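Local coordinates for sigma-54 interaction domain protein (Enterococcus faecalis, PDB 3GDW) that is of unknown function but supplies the mannose-type PTS IIA domain of a larger protein that probably binds ATP and DNA, at residues 9-14 against 69-74; 15-20 against 33-38; 46-51 against 80-85; 89-94 against 116-121. One frame throughout, in Å; residues are numbered along the deposited sequence.

All four contacts belong to one alpha/beta domain built on a parallel sheet with the strand order 34-38, 6-12, 66-70, 90-93. Contact 1 pairs the two inner strands. Contacts 2 and 4 set a helix against each outer strand, their centres about 18 Å apart on opposite sides of the chain's centre. Contact 3 joins two helices on the other face of the sheet, its centre about 14 Å from that of contact 1. Along the chain, contact 2 is nested inside the loop closed by contact 1, contact 3 crosses contact 1, and contact 4 comes last. Contacts 1, 2 and 4 also meet the second subunit, which places the His-12 and Asp-71 end of the sheet beside the dimer interface.

Contact 1 (9-14 against 69-74); sequences VLMHGD and LTDMGS
At the C-terminal ends of the two central strands of the parallel sheet, His-12 meets Asp-71 in a histidine-carboxylate pair. Just before it the strands are still paired: Leu-10 N donates to Leu-69 O at 2.9 Å, while Val-9 and Leu-69 turn their branched apolar chains to the same face, as suits a buried sheet. Beyond that point Asp-71 reaches across and grips His-12 twice. Its OD2 takes the backbone His-12 N at 2.8 Å, and its OD1 takes the ring ND1 of His-12, also at 2.8 Å and close to the ring plane. Both donors come from the syn side, some 25° out of the carboxylate plane, which stands 45° from that of the imidazole. Its own segment holds the carboxylate too, since Met-72 N reaches Asp-71 OD1 at 2.8 Å from above the carboxylate plane, and OD2 has a further partner in Thr-98 OG1 of the second subunit. With CG of Met-72 set between its backbone N and carbonyl carbon (chi1 56°), the selenomethionine lays that CG over one face of the imidazole, 4.2 Å from the centroid. Ring rotation is thus fixed by a bond at the edge and packing above. A histidine at the end of the first strand, oriented by an aspartate, is consistent with the phosphorylation site of mannose-family IIA domains.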
loop_
_atom_site.group_PDB
_atom_site.type_symbol
_atom_site.label_atom_id
_atom_site.label_comp_id
_atom_site.label_asym_id
_atom_site.label_seq_id
_atom_site.Cartn_x
_atom_site.Cartn_y
_atom_site.Cartn_z
ATOM N N VAL B 9 -10.133 -0.230 -7.051
ATOM C CA VAL B 9 -9.189 -0.419 -5.939
ATOM C C VAL B 9 -9.936 -1.091 -4.786
ATOM O O VAL B 9 -10.872 -0.506 -4.241
ATOM C CB VAL B 9 -8.560 0.953 -5.443
ATOM C CG1 VAL B 9 -7.509 0.697 -4.399
ATOM C CG2 VAL B 9 -7.966 1.775 -6.610
ATOM N N LEU B 10 -9.529 -2.312 -4.420
ATOM C CA LEU B 10 -10.214 -3.079 -3.365
ATOM C C LEU B 10 -9.232 -3.468 -2.283
ATOM O O LEU B 10 -8.231 -4.138 -2.570
ATOM C CB LEU B 10 -10.862 -4.352 -3.939
ATOM C CG LEU B 10 -12.315 -4.178 -4.412
ATOM C CD1 LEU B 10 -12.364 -3.344 -5.660
ATOM C CD2 LEU B 10 -12.991 -5.537 -4.658
HETATM N N MSE B 11 -9.500 -3.044 -1.041
HETATM C CA MSE B 11 -8.561 -3.300 0.078
HETATM C C MSE B 11 -9.247 -3.593 1.406
HETATM O O MSE B 11 -10.390 -3.193 1.633
HETATM C CB MSE B 11 -7.566 -2.120 0.244
HETATM C CG MSE B 11 -6.661 -1.949 -0.949
HETATM SE SE MSE B 11 -5.536 -0.408 -0.845
HETATM C CE MSE B 11 -4.661 -0.653 -2.564
ATOM N N HIS B 12 -8.544 -4.294 2.284
ATOM C CA HIS B 12 -9.046 -4.575 3.611
ATOM C C HIS B 12 -9.038 -3.297 4.450
ATOM O O HIS B 12 -8.100 -2.504 4.344
ATOM C CB HIS B 12 -8.136 -5.596 4.290
ATOM C CG HIS B 12 -8.161 -6.943 3.645
ATOM N ND1 HIS B 12 -7.731 -7.156 2.350
ATOM C CD2 HIS B 12 -8.529 -8.154 4.130
ATOM C CE1 HIS B 12 -7.850 -8.443 2.060
ATOM N NE2 HIS B 12 -8.339 -9.068 3.122
ATOM N N GLY B 13 -10.049 -3.116 5.298
ATOM C CA GLY B 13 -10.049 -2.007 6.247
ATOM C C GLY B 13 -11.089 -0.991 5.845
ATOM O O GLY B 13 -11.753 -1.174 4.828
ATOM N N ASP B 14 -11.229 0.076 6.643
ATOM C CA ASP B 14 -12.334 1.015 6.472
ATOM C C ASP B 14 -12.174 2.032 5.349
ATOM O O ASP B 14 -13.174 2.445 4.769
ATOM C CB ASP B 14 -12.622 1.754 7.788
ATOM C CG ASP B 14 -13.194 0.830 8.870
ATOM O OD1 ASP B 14 -13.711 -0.255 8.546
ATOM O OD2 ASP B 14 -13.133 1.202 10.048
ATOM N N LEU B 69 -6.862 -3.498 -8.479
ATOM C CA LEU B 69 -5.719 -3.249 -7.617
ATOM C C LEU B 69 -6.132 -3.621 -6.200
ATOM O O LEU B 69 -7.045 -3.018 -5.640
ATOM C CB LEU B 69 -5.373 -1.751 -7.699
ATOM C CG LEU B 69 -4.928 -1.243 -9.072
ATOM C CD1 LEU B 69 -4.615 0.252 -8.987
ATOM C CD2 LEU B 69 -3.696 -2.037 -9.607
ATOM N N THR B 70 -5.489 -4.631 -5.626
ATOM C CA THR B 70 -5.836 -5.100 -4.291
ATOM C C THR B 70 -4.623 -5.047 -3.339
ATOM O O THR B 70 -3.497 -4.754 -3.754
ATOM C CB THR B 70 -6.379 -6.574 -4.337
ATOM O OG1 THR B 70 -5.307 -7.483 -4.695
ATOM C CG2 THR B 70 -7.540 -6.697 -5.342
ATOM N N ASP B 71 -4.857 -5.350 -2.070
ATOM C CA ASP B 71 -3.774 -5.415 -1.111
ATOM C C ASP B 71 -3.297 -6.861 -0.866
ATOM O O ASP B 71 -2.122 -7.163 -1.096
ATOM C CB ASP B 71 -4.102 -4.655 0.202
ATOM C CG ASP B 71 -5.465 -5.044 0.822
ATOM O OD1 ASP B 71 -6.208 -5.934 0.286
ATOM O OD2 ASP B 71 -5.786 -4.457 1.879
HETATM N N MSE B 72 -4.174 -7.736 -0.380
HETATM C CA MSE B 72 -3.759 -9.069 0.066
HETATM C C MSE B 72 -4.964 -10.015 0.116
HETATM O O MSE B 72 -6.072 -9.637 -0.274
HETATM C CB MSE B 72 -3.111 -8.963 1.449
HETATM C CG MSE B 72 -4.034 -8.292 2.459
HETATM SE SE MSE B 72 -3.360 -8.204 4.216
HETATM C CE MSE B 72 -2.975 -10.113 4.487
ATOM N N GLY B 73 -4.741 -11.244 0.591
ATOM C CA GLY B 73 -5.824 -12.218 0.820
ATOM C C GLY B 73 -6.536 -12.670 -0.452
ATOM O O GLY B 73 -5.937 -12.745 -1.523
ATOM N N SER B 74 -7.833 -12.939 -0.337
ATOM C CA SER B 74 -8.632 -13.554 -1.420
ATOM C C SER B 74 -8.933 -12.604 -2.585
ATOM O O SER B 74 -9.358 -13.029 -3.661
ATOM C CB SER B 74 -9.965 -14.058 -0.862
ATOM O OG SER B 74 -9.804 -15.226 -0.098
#

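Contact 2 (15-20 against 33-38); sequences STASSM and GTAMNM
Asn-37 and Ser-18 join strand 34-38 to the first turn of helix 16-28 by a pair of hydrogen bonds. The carboxamide uses both of its ends: OD1 accepts the backbone N of Ser-18 at 3.2 Å, with the donor tilted 17° from the carbonyl plane, and ND2 gives a hydrogen to Ser-18 OG at 3.0 Å, close to the amide plane. Asparagine suits the place because it offers an acceptor and a donor side by side to a backbone N-H and a hydroxyl of one residue. Ser-18 can answer because its OG sits between its backbone N and carbonyl carbon (chi1 50°), which turns the hydroxyl back to the side from which the amide comes. Beside this polar pair the packing depends on small residues. Ala-35 CB lies 3.5 Å from Ser-18 CA and 4.1 Å from Ala-17 CB, while Ala-17 CB rests 3.6 Å from Met-36 O. Such short side chains let the axes of helix and strand approach to 6.5 Å, running nearly antiparallel at 153°.

Farther out, strand 34-38 is held by backbone bonds to strand 6-12, and Ala-17 also packs on Val-9 of that strand. On another side of the helix Thr-16 OG1 pairs with Ser-19 OG of the second subunit. The contact closes a beta-alpha-beta unit. Its chemistry implies that OD1 of Asn-37, lying by the amino end of the helix, probably gains from the helix dipole.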
loop_
_atom_site.group_PDB
_atom_site.type_symbol
_atom_site.label_atom_id
_atom_site.label_comp_id
_atom_site.label_asym_id
_atom_site.label_seq_id
_atom_site.Cartn_x
_atom_site.Cartn_y
_atom_site.Cartn_z
ATOM N N SER B 15 -10.938 2.488 5.080
ATOM C CA SER B 15 -10.734 3.607 4.153
ATOM C C SER B 15 -9.382 3.624 3.432
ATOM O O SER B 15 -9.013 4.638 2.831
ATOM C CB SER B 15 -10.926 4.947 4.873
ATOM O OG SER B 15 -9.875 5.168 5.800
ATOM N N THR B 16 -8.666 2.509 3.447
ATOM C CA THR B 16 -7.375 2.461 2.760
ATOM C C THR B 16 -7.542 2.639 1.267
ATOM O O THR B 16 -6.868 3.498 0.671
ATOM C CB THR B 16 -6.632 1.156 3.015
ATOM O OG1 THR B 16 -6.615 0.939 4.423
ATOM C CG2 THR B 16 -5.188 1.265 2.505
ATOM N N ALA B 17 -8.413 1.839 0.662
ATOM C CA ALA B 17 -8.608 1.920 -0.786
ATOM C C ALA B 17 -9.090 3.320 -1.200
ATOM O O ALA B 17 -8.546 3.912 -2.162
ATOM C CB ALA B 17 -9.595 0.834 -1.289
ATOM N N SER B 18 -10.111 3.840 -0.496
ATOM C CA SER B 18 -10.708 5.113 -0.879
ATOM C C SER B 18 -9.755 6.293 -0.656
ATOM O O SER B 18 -9.711 7.209 -1.465
ATOM C CB SER B 18 -12.066 5.351 -0.185
ATOM O OG SER B 18 -11.979 5.144 1.226
ATOM N N SER B 19 -9.015 6.269 0.445
ATOM C CA SER B 19 -8.053 7.336 0.741
ATOM C C SER B 19 -6.883 7.331 -0.256
ATOM O O SER B 19 -6.435 8.402 -0.677
ATOM C CB SER B 19 -7.525 7.158 2.154
ATOM O OG SER B 19 -6.634 8.187 2.501
HETATM N N MSE B 20 -6.371 6.147 -0.598
HETATM C CA MSE B 20 -5.343 6.074 -1.639
HETATM C C MSE B 20 -5.841 6.595 -2.969
HETATM O O MSE B 20 -5.097 7.308 -3.653
HETATM C CB MSE B 20 -4.848 4.650 -1.879
HETATM C CG MSE B 20 -3.813 4.191 -0.977
HETATM SE SE MSE B 20 -3.228 2.425 -1.589
HETATM C CE MSE B 20 -2.175 2.077 -0.011
ATOM N N GLY B 33 -11.796 6.035 -11.724
ATOM C CA GLY B 33 -11.384 5.008 -10.764
ATOM C C GLY B 33 -12.462 4.842 -9.705
ATOM O O GLY B 33 -13.208 5.774 -9.408
ATOM N N THR B 34 -12.528 3.648 -9.132
ATOM C CA THR B 34 -13.528 3.300 -8.148
ATOM C C THR B 34 -12.821 2.608 -7.003
ATOM O O THR B 34 -12.036 1.683 -7.244
ATOM C CB THR B 34 -14.566 2.339 -8.766
ATOM O OG1 THR B 34 -15.246 3.022 -9.819
ATOM C CG2 THR B 34 -15.573 1.872 -7.732
ATOM N N ALA B 35 -13.083 3.055 -5.767
ATOM C CA ALA B 35 -12.522 2.360 -4.591
ATOM C C ALA B 35 -13.612 1.675 -3.764
ATOM O O ALA B 35 -14.724 2.209 -3.632
ATOM C CB ALA B 35 -11.706 3.315 -3.720
HETATM N N MSE B 36 -13.292 0.504 -3.198
HETATM C CA MSE B 36 -14.250 -0.188 -2.338
HETATM C C MSE B 36 -13.455 -0.704 -1.170
HETATM O O MSE B 36 -12.426 -1.338 -1.374
HETATM C CB MSE B 36 -14.845 -1.400 -3.067
HETATM C CG MSE B 36 -15.244 -1.100 -4.510
HETATM SE SE MSE B 36 -16.473 -2.448 -5.185
HETATM C CE MSE B 36 -17.709 -1.194 -6.035
ATOM N N ASN B 37 -13.950 -0.465 0.038
ATOM C CA ASN B 37 -13.230 -0.855 1.245
ATOM C C ASN B 37 -13.920 -2.072 1.796
ATOM O O ASN B 37 -15.142 -2.097 1.871
ATOM C CB ASN B 37 -13.262 0.270 2.283
ATOM C CG ASN B 37 -12.650 1.567 1.754
ATOM O OD1 ASN B 37 -11.448 1.633 1.458
ATOM N ND2 ASN B 37 -13.485 2.573 1.572
HETATM N N MSE B 38 -13.155 -3.089 2.178
HETATM C CA MSE B 38 -13.754 -4.263 2.802
HETATM C C MSE B 38 -13.483 -4.235 4.297
HETATM O O MSE B 38 -12.372 -4.582 4.728
HETATM C CB MSE B 38 -13.203 -5.561 2.213
HETATM C CG MSE B 38 -13.969 -6.800 2.722
HETATM SE SE MSE B 38 -13.308 -8.407 1.834
HETATM C CE MSE B 38 -11.644 -8.572 2.842
#

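Contact 3 (46-51 against 80-85); sequences TMYEQL and NMLFEE
Tyr-48 of helix 44-57 pushes its ring against helix 78-86, in a helix-helix packing on one face of the parallel sheet. The axes of the two segments cross at -52° and approach no closer than 11.3 Å, a wide spacing that an aromatic ring can bridge. The ring is the bump. The hollow on the other helix is formed by Met-81, Leu-82 and Glu-85, spread over just more than one turn. Tyr-48 has its ring anti to the backbone N (chi1 175°), which carries it across the gap. Met-81 lays its selenium over one ring face, 4.5 Å from the centroid, in a Met-aromatic contact, while its CB presses on Tyr-48 CE1 at 3.7 Å. Leu-82 contributes CD2, 4.0 Å from Tyr-48 OH, at the hydroxyl end of the ring.

Next to this, on the side nearer the sheet, a second and purely apolar fit takes over. Leu-51 CD2 and Leu-82 CD1 meet at 4.0 Å, the two side chains crossing at about a right angle. Leucine suits both places, since Leu-51 also packs on Phe-8 and Leu-10 of strand 6-12, and Leu-82 on Ile-66. Phe-78 meets the Tyr-48 ring edge-to-face.

The outer rim is polar. The extended side chain of Glu-85 brings its carboxylate to the edge of the ring, turned 44° from it, and its OE2 forms a salt bridge with Arg-52. Tyr-48 OH gives its hydrogen to Glu-85 OE1 at 2.7 Å, reaching it from above the carboxylate plane.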
loop_
_atom_site.group_PDB
_atom_site.type_symbol
_atom_site.label_atom_id
_atom_site.label_comp_id
_atom_site.label_asym_id
_atom_site.label_seq_id
_atom_site.Cartn_x
_atom_site.Cartn_y
_atom_site.Cartn_z
ATOM N N THR B 46 -19.267 -11.279 -0.106
ATOM C CA THR B 46 -20.059 -10.053 -0.117
ATOM C C THR B 46 -19.351 -8.941 -0.917
ATOM O O THR B 46 -19.993 -8.185 -1.665
ATOM C CB THR B 46 -20.272 -9.550 1.318
ATOM O OG1 THR B 46 -20.877 -10.588 2.095
ATOM C CG2 THR B 46 -21.132 -8.311 1.337
HETATM N N MSE B 47 -18.035 -8.848 -0.755
HETATM C CA MSE B 47 -17.241 -7.835 -1.472
HETATM C C MSE B 47 -17.224 -8.121 -2.975
HETATM O O MSE B 47 -17.403 -7.216 -3.791
HETATM C CB MSE B 47 -15.816 -7.779 -0.945
HETATM C CG MSE B 47 -14.945 -6.808 -1.721
HETATM SE SE MSE B 47 -15.683 -4.938 -1.613
HETATM C CE MSE B 47 -15.260 -4.667 0.071
ATOM N N TYR B 48 -17.038 -9.383 -3.330
ATOM C CA TYR B 48 -17.058 -9.754 -4.730
ATOM C C TYR B 48 -18.373 -9.298 -5.362
ATOM O O TYR B 48 -18.385 -8.770 -6.468
ATOM C CB TYR B 48 -16.904 -11.260 -4.920
ATOM C CG TYR B 48 -17.048 -11.577 -6.381
ATOM C CD1 TYR B 48 -16.049 -11.205 -7.280
ATOM C CD2 TYR B 48 -18.208 -12.171 -6.878
ATOM C CE1 TYR B 48 -16.184 -11.437 -8.638
ATOM C CE2 TYR B 48 -18.352 -12.427 -8.249
ATOM C CZ TYR B 48 -17.337 -12.045 -9.119
ATOM O OH TYR B 48 -17.441 -12.273 -10.473
ATOM N N GLU B 49 -19.481 -9.506 -4.654
ATOM C CA GLU B 49 -20.787 -9.192 -5.217
ATOM C C GLU B 49 -20.958 -7.671 -5.424
ATOM O O GLU B 49 -21.577 -7.253 -6.403
ATOM C CB GLU B 49 -21.923 -9.814 -4.392
ATOM C CG GLU B 49 -21.929 -11.320 -4.469
ATOM C CD GLU B 49 -23.018 -11.991 -3.642
ATOM O OE1 GLU B 49 -23.989 -11.315 -3.215
ATOM O OE2 GLU B 49 -22.896 -13.218 -3.426
ATOM N N GLN B 50 -20.383 -6.863 -4.530
ATOM C CA GLN B 50 -20.369 -5.400 -4.706
ATOM C C GLN B 50 -19.642 -5.032 -5.997
ATOM O O GLN B 50 -20.107 -4.209 -6.787
ATOM C CB GLN B 50 -19.608 -4.725 -3.553
ATOM C CG GLN B 50 -20.276 -4.850 -2.212
ATOM C CD GLN B 50 -21.452 -3.920 -2.109
ATOM O OE1 GLN B 50 -21.309 -2.703 -2.290
ATOM N NE2 GLN B 50 -22.621 -4.476 -1.818
ATOM N N LEU B 51 -18.473 -5.637 -6.193
ATOM C CA LEU B 51 -17.662 -5.327 -7.362
ATOM C C LEU B 51 -18.348 -5.806 -8.650
ATOM O O LEU B 51 -18.452 -5.076 -9.639
ATOM C CB LEU B 51 -16.276 -5.939 -7.198
ATOM C CG LEU B 51 -15.438 -5.993 -8.455
ATOM C CD1 LEU B 51 -14.957 -4.565 -8.841
ATOM C CD2 LEU B 51 -14.277 -6.916 -8.178
ATOM N N ASN B 80 -9.940 -13.116 -12.020
ATOM C CA ASN B 80 -10.332 -14.199 -12.879
ATOM C C ASN B 80 -11.832 -14.465 -12.746
ATOM O O ASN B 80 -12.484 -14.782 -13.736
ATOM C CB ASN B 80 -9.505 -15.461 -12.610
ATOM C CG ASN B 80 -9.973 -16.651 -13.430
ATOM O OD1 ASN B 80 -10.188 -16.542 -14.641
ATOM N ND2 ASN B 80 -10.149 -17.797 -12.770
HETATM N N MSE B 81 -12.376 -14.312 -11.537
HETATM C CA MSE B 81 -13.812 -14.524 -11.313
HETATM C C MSE B 81 -14.656 -13.600 -12.181
HETATM O O MSE B 81 -15.630 -14.031 -12.781
HETATM C CB MSE B 81 -14.178 -14.321 -9.843
HETATM C CG MSE B 81 -14.162 -15.588 -9.020
HETATM SE SE MSE B 81 -14.237 -15.183 -7.110
HETATM C CE MSE B 81 -13.616 -16.911 -6.406
ATOM N N LEU B 82 -14.277 -12.328 -12.242
ATOM C CA LEU B 82 -14.991 -11.351 -13.066
ATOM C C LEU B 82 -14.892 -11.670 -14.543
ATOM O O LEU B 82 -15.871 -11.536 -15.273
ATOM C CB LEU B 82 -14.433 -9.944 -12.858
ATOM C CG LEU B 82 -14.942 -8.943 -11.844
ATOM C CD1 LEU B 82 -14.146 -7.630 -12.090
ATOM C CD2 LEU B 82 -16.464 -8.701 -11.915
ATOM N N PHE B 83 -13.700 -12.049 -14.997
ATOM C CA PHE B 83 -13.528 -12.455 -16.395
ATOM C C PHE B 83 -14.418 -13.651 -16.747
ATOM O O PHE B 83 -15.109 -13.615 -17.757
ATOM C CB PHE B 83 -12.072 -12.775 -16.748
ATOM C CG PHE B 83 -11.924 -13.398 -18.108
ATOM C CD1 PHE B 83 -12.087 -12.628 -19.256
ATOM C CD2 PHE B 83 -11.673 -14.758 -18.242
ATOM C CE1 PHE B 83 -11.974 -13.200 -20.521
ATOM C CE2 PHE B 83 -11.567 -15.341 -19.501
ATOM C CZ PHE B 83 -11.714 -14.562 -20.642
ATOM N N GLU B 84 -14.384 -14.697 -15.917
ATOM C CA GLU B 84 -15.228 -15.884 -16.118
ATOM C C GLU B 84 -16.711 -15.521 -16.154
ATOM O O GLU B 84 -17.446 -16.055 -16.968
ATOM C CB GLU B 84 -15.016 -16.925 -15.010
ATOM C CG GLU B 84 -13.638 -17.561 -14.945
ATOM C CD GLU B 84 -13.296 -18.365 -16.176
ATOM O OE1 GLU B 84 -14.116 -19.212 -16.608
ATOM O OE2 GLU B 84 -12.190 -18.136 -16.713
ATOM N N GLU B 85 -17.142 -14.636 -15.251
ATOM C CA GLU B 85 -18.564 -14.287 -15.111
ATOM C C GLU B 85 -19.074 -13.291 -16.166
ATOM O O GLU B 85 -20.187 -13.436 -16.672
ATOM C CB GLU B 85 -18.873 -13.776 -13.691
ATOM C CG GLU B 85 -20.364 -13.461 -13.440
ATOM C CD GLU B 85 -20.704 -13.220 -11.968
ATOM O OE1 GLU B 85 -19.831 -13.439 -11.090
ATOM O OE2 GLU B 85 -21.859 -12.816 -11.689
#

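Contact 4 (89-94 against 116-121); sequences RTKAIT and DIYQNI
The ring of Tyr-118 carries the aliphatic part of Lys-91 on one face and has Ala-92 O near its plane at the edge, 4.2 Å from CE1. Lys-91 CD stands 3.7 Å from the ring centroid, shifted toward the rim, as a CH-pi contact. A bend at chi2 (-100°) turns the lysine across the ring, so that NZ also stays over this face, 4.5 Å from the centroid, as a cation-pi partner. Ile-93 comes obliquely, its CG1 3.6 Å from Tyr-118 CE1, and continues inward to put CD1 3.7 Å from Ile-121 CG2. These beta-branched chains suit the buried side, where Ile-121 also packs on Ile-100 and Ala-104 of helix 98-109.

The contact sets helix 114-135 nearly parallel to strand 90-93, the outermost strand at this end of the sheet in its own chain, with their axes 10.1 Å apart. The phenol end of Tyr-118 reaches the dimer interface: OH is hydrogen-bonded to Gln-132 OE1 of the second subunit, and Phe-133 of that subunit meets the ring edge-to-face. One tyrosine of the helix thus meets both the strand and the partner chain. Chemically, the lysine's methylenes probably shield part of this ring face from water, while its charge probably adds a modest electrostatic attraction to the pi cloud.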
loop_
_atom_site.group_PDB
_atom_site.type_symbol
_atom_site.label_atom_id
_atom_site.label_comp_id
_atom_site.label_asym_id
_atom_site.label_seq_id
_atom_site.Cartn_x
_atom_site.Cartn_y
_atom_site.Cartn_z
ATOM N N ARG B 89 -12.146 -8.613 -20.042
ATOM C CA ARG B 89 -10.717 -8.829 -19.758
ATOM C C ARG B 89 -10.325 -8.100 -18.477
ATOM O O ARG B 89 -10.591 -6.908 -18.331
ATOM C CB ARG B 89 -9.839 -8.345 -20.914
ATOM C CG ARG B 89 -10.231 -8.883 -22.279
ATOM C CD ARG B 89 -9.242 -8.455 -23.379
ATOM N NE ARG B 89 -8.914 -7.021 -23.350
ATOM C CZ ARG B 89 -7.699 -6.526 -23.103
ATOM N NH1 ARG B 89 -7.500 -5.213 -23.097
ATOM N NH2 ARG B 89 -6.677 -7.338 -22.865
ATOM N N THR B 90 -9.717 -8.829 -17.551
ATOM C CA THR B 90 -9.338 -8.278 -16.241
ATOM C C THR B 90 -7.899 -8.688 -15.923
ATOM O O THR B 90 -7.488 -9.805 -16.247
ATOM C CB THR B 90 -10.339 -8.756 -15.150
ATOM O OG1 THR B 90 -11.669 -8.507 -15.603
ATOM C CG2 THR B 90 -10.139 -8.046 -13.822
ATOM N N LYS B 91 -7.109 -7.757 -15.390
ATOM C CA LYS B 91 -5.818 -8.075 -14.783
ATOM C C LYS B 91 -5.982 -7.648 -13.325
ATOM O O LYS B 91 -6.664 -6.668 -13.056
ATOM C CB LYS B 91 -4.654 -7.304 -15.449
ATOM C CG LYS B 91 -4.305 -7.753 -16.913
ATOM C CD LYS B 91 -3.109 -8.666 -16.944
ATOM C CE LYS B 91 -2.967 -9.390 -18.283
ATOM N NZ LYS B 91 -1.764 -10.274 -18.230
ATOM N N ALA B 92 -5.402 -8.415 -12.404
ATOM C CA ALA B 92 -5.427 -8.106 -10.974
ATOM C C ALA B 92 -3.997 -7.991 -10.415
ATOM O O ALA B 92 -3.128 -8.797 -10.733
ATOM C CB ALA B 92 -6.210 -9.168 -10.216
ATOM N N ILE B 93 -3.757 -6.965 -9.610
ATOM C CA ILE B 93 -2.432 -6.738 -9.045
ATOM C C ILE B 93 -2.559 -6.585 -7.532
ATOM O O ILE B 93 -3.311 -5.725 -7.066
ATOM C CB ILE B 93 -1.791 -5.467 -9.681
ATOM C CG1 ILE B 93 -1.445 -5.757 -11.148
ATOM C CG2 ILE B 93 -0.556 -4.994 -8.887
ATOM C CD1 ILE B 93 -1.017 -4.549 -11.954
ATOM N N THR B 94 -1.828 -7.427 -6.791
ATOM C CA THR B 94 -1.752 -7.375 -5.322
ATOM C C THR B 94 -0.683 -6.396 -4.825
ATOM O O THR B 94 0.098 -5.867 -5.616
ATOM C CB THR B 94 -1.405 -8.766 -4.703
ATOM O OG1 THR B 94 -0.116 -9.198 -5.153
ATOM C CG2 THR B 94 -2.419 -9.801 -5.075
ATOM N N ASP B 116 -0.314 -2.333 -21.358
ATOM C CA ASP B 116 0.698 -1.284 -21.196
ATOM C C ASP B 116 0.766 -0.818 -19.739
ATOM O O ASP B 116 1.854 -0.604 -19.193
ATOM C CB ASP B 116 0.377 -0.121 -22.153
ATOM C CG ASP B 116 1.473 0.931 -22.212
ATOM O OD1 ASP B 116 2.478 0.811 -21.486
ATOM O OD2 ASP B 116 1.324 1.896 -22.990
ATOM N N ILE B 117 -0.403 -0.689 -19.107
ATOM C CA ILE B 117 -0.510 -0.319 -17.715
ATOM C C ILE B 117 0.069 -1.416 -16.825
ATOM O O ILE B 117 0.851 -1.137 -15.911
ATOM C CB ILE B 117 -1.976 -0.017 -17.278
ATOM C CG1 ILE B 117 -2.531 1.210 -18.026
ATOM C CG2 ILE B 117 -2.003 0.207 -15.747
ATOM C CD1 ILE B 117 -4.087 1.384 -17.914
ATOM N N TYR B 118 -0.305 -2.662 -17.115
ATOM C CA TYR B 118 0.156 -3.820 -16.341
ATOM C C TYR B 118 1.685 -3.949 -16.386
ATOM O O TYR B 118 2.318 -4.245 -15.362
ATOM C CB TYR B 118 -0.506 -5.104 -16.869
ATOM C CG TYR B 118 -0.264 -6.344 -15.996
ATOM C CD1 TYR B 118 -1.088 -6.619 -14.917
ATOM C CD2 TYR B 118 0.767 -7.251 -16.288
ATOM C CE1 TYR B 118 -0.893 -7.743 -14.114
ATOM C CE2 TYR B 118 0.976 -8.383 -15.487
ATOM C CZ TYR B 118 0.136 -8.623 -14.416
ATOM O OH TYR B 118 0.295 -9.724 -13.615
ATOM N N GLN B 119 2.257 -3.737 -17.568
ATOM C CA GLN B 119 3.715 -3.801 -17.756
ATOM C C GLN B 119 4.404 -2.705 -16.986
ATOM O O GLN B 119 5.380 -2.976 -16.305
ATOM C CB GLN B 119 4.143 -3.711 -19.238
ATOM C CG GLN B 119 5.706 -3.693 -19.388
ATOM C CD GLN B 119 6.197 -3.377 -20.799
ATOM O OE1 GLN B 119 6.278 -4.263 -21.647
ATOM N NE2 GLN B 119 6.561 -2.119 -21.042
ATOM N N ASN B 120 3.912 -1.470 -17.089
ATOM C CA ASN B 120 4.534 -0.352 -16.351
ATOM C C ASN B 120 4.448 -0.507 -14.831
ATOM O O ASN B 120 5.367 -0.118 -14.091
ATOM C CB ASN B 120 4.007 1.014 -16.816
ATOM C CG ASN B 120 4.641 1.466 -18.139
ATOM O OD1 ASN B 120 5.640 2.187 -18.142
ATOM N ND2 ASN B 120 4.078 1.029 -19.263
ATOM N N ILE B 121 3.353 -1.098 -14.365
ATOM C CA ILE B 121 3.228 -1.365 -12.958
ATOM C C ILE B 121 4.199 -2.466 -12.523
ATOM O O ILE B 121 4.804 -2.381 -11.447
ATOM C CB ILE B 121 1.778 -1.706 -12.550
ATOM C CG1 ILE B 121 0.897 -0.435 -12.579
ATOM C CG2 ILE B 121 1.772 -2.297 -11.140
ATOM C CD1 ILE B 121 -0.614 -0.688 -12.358
#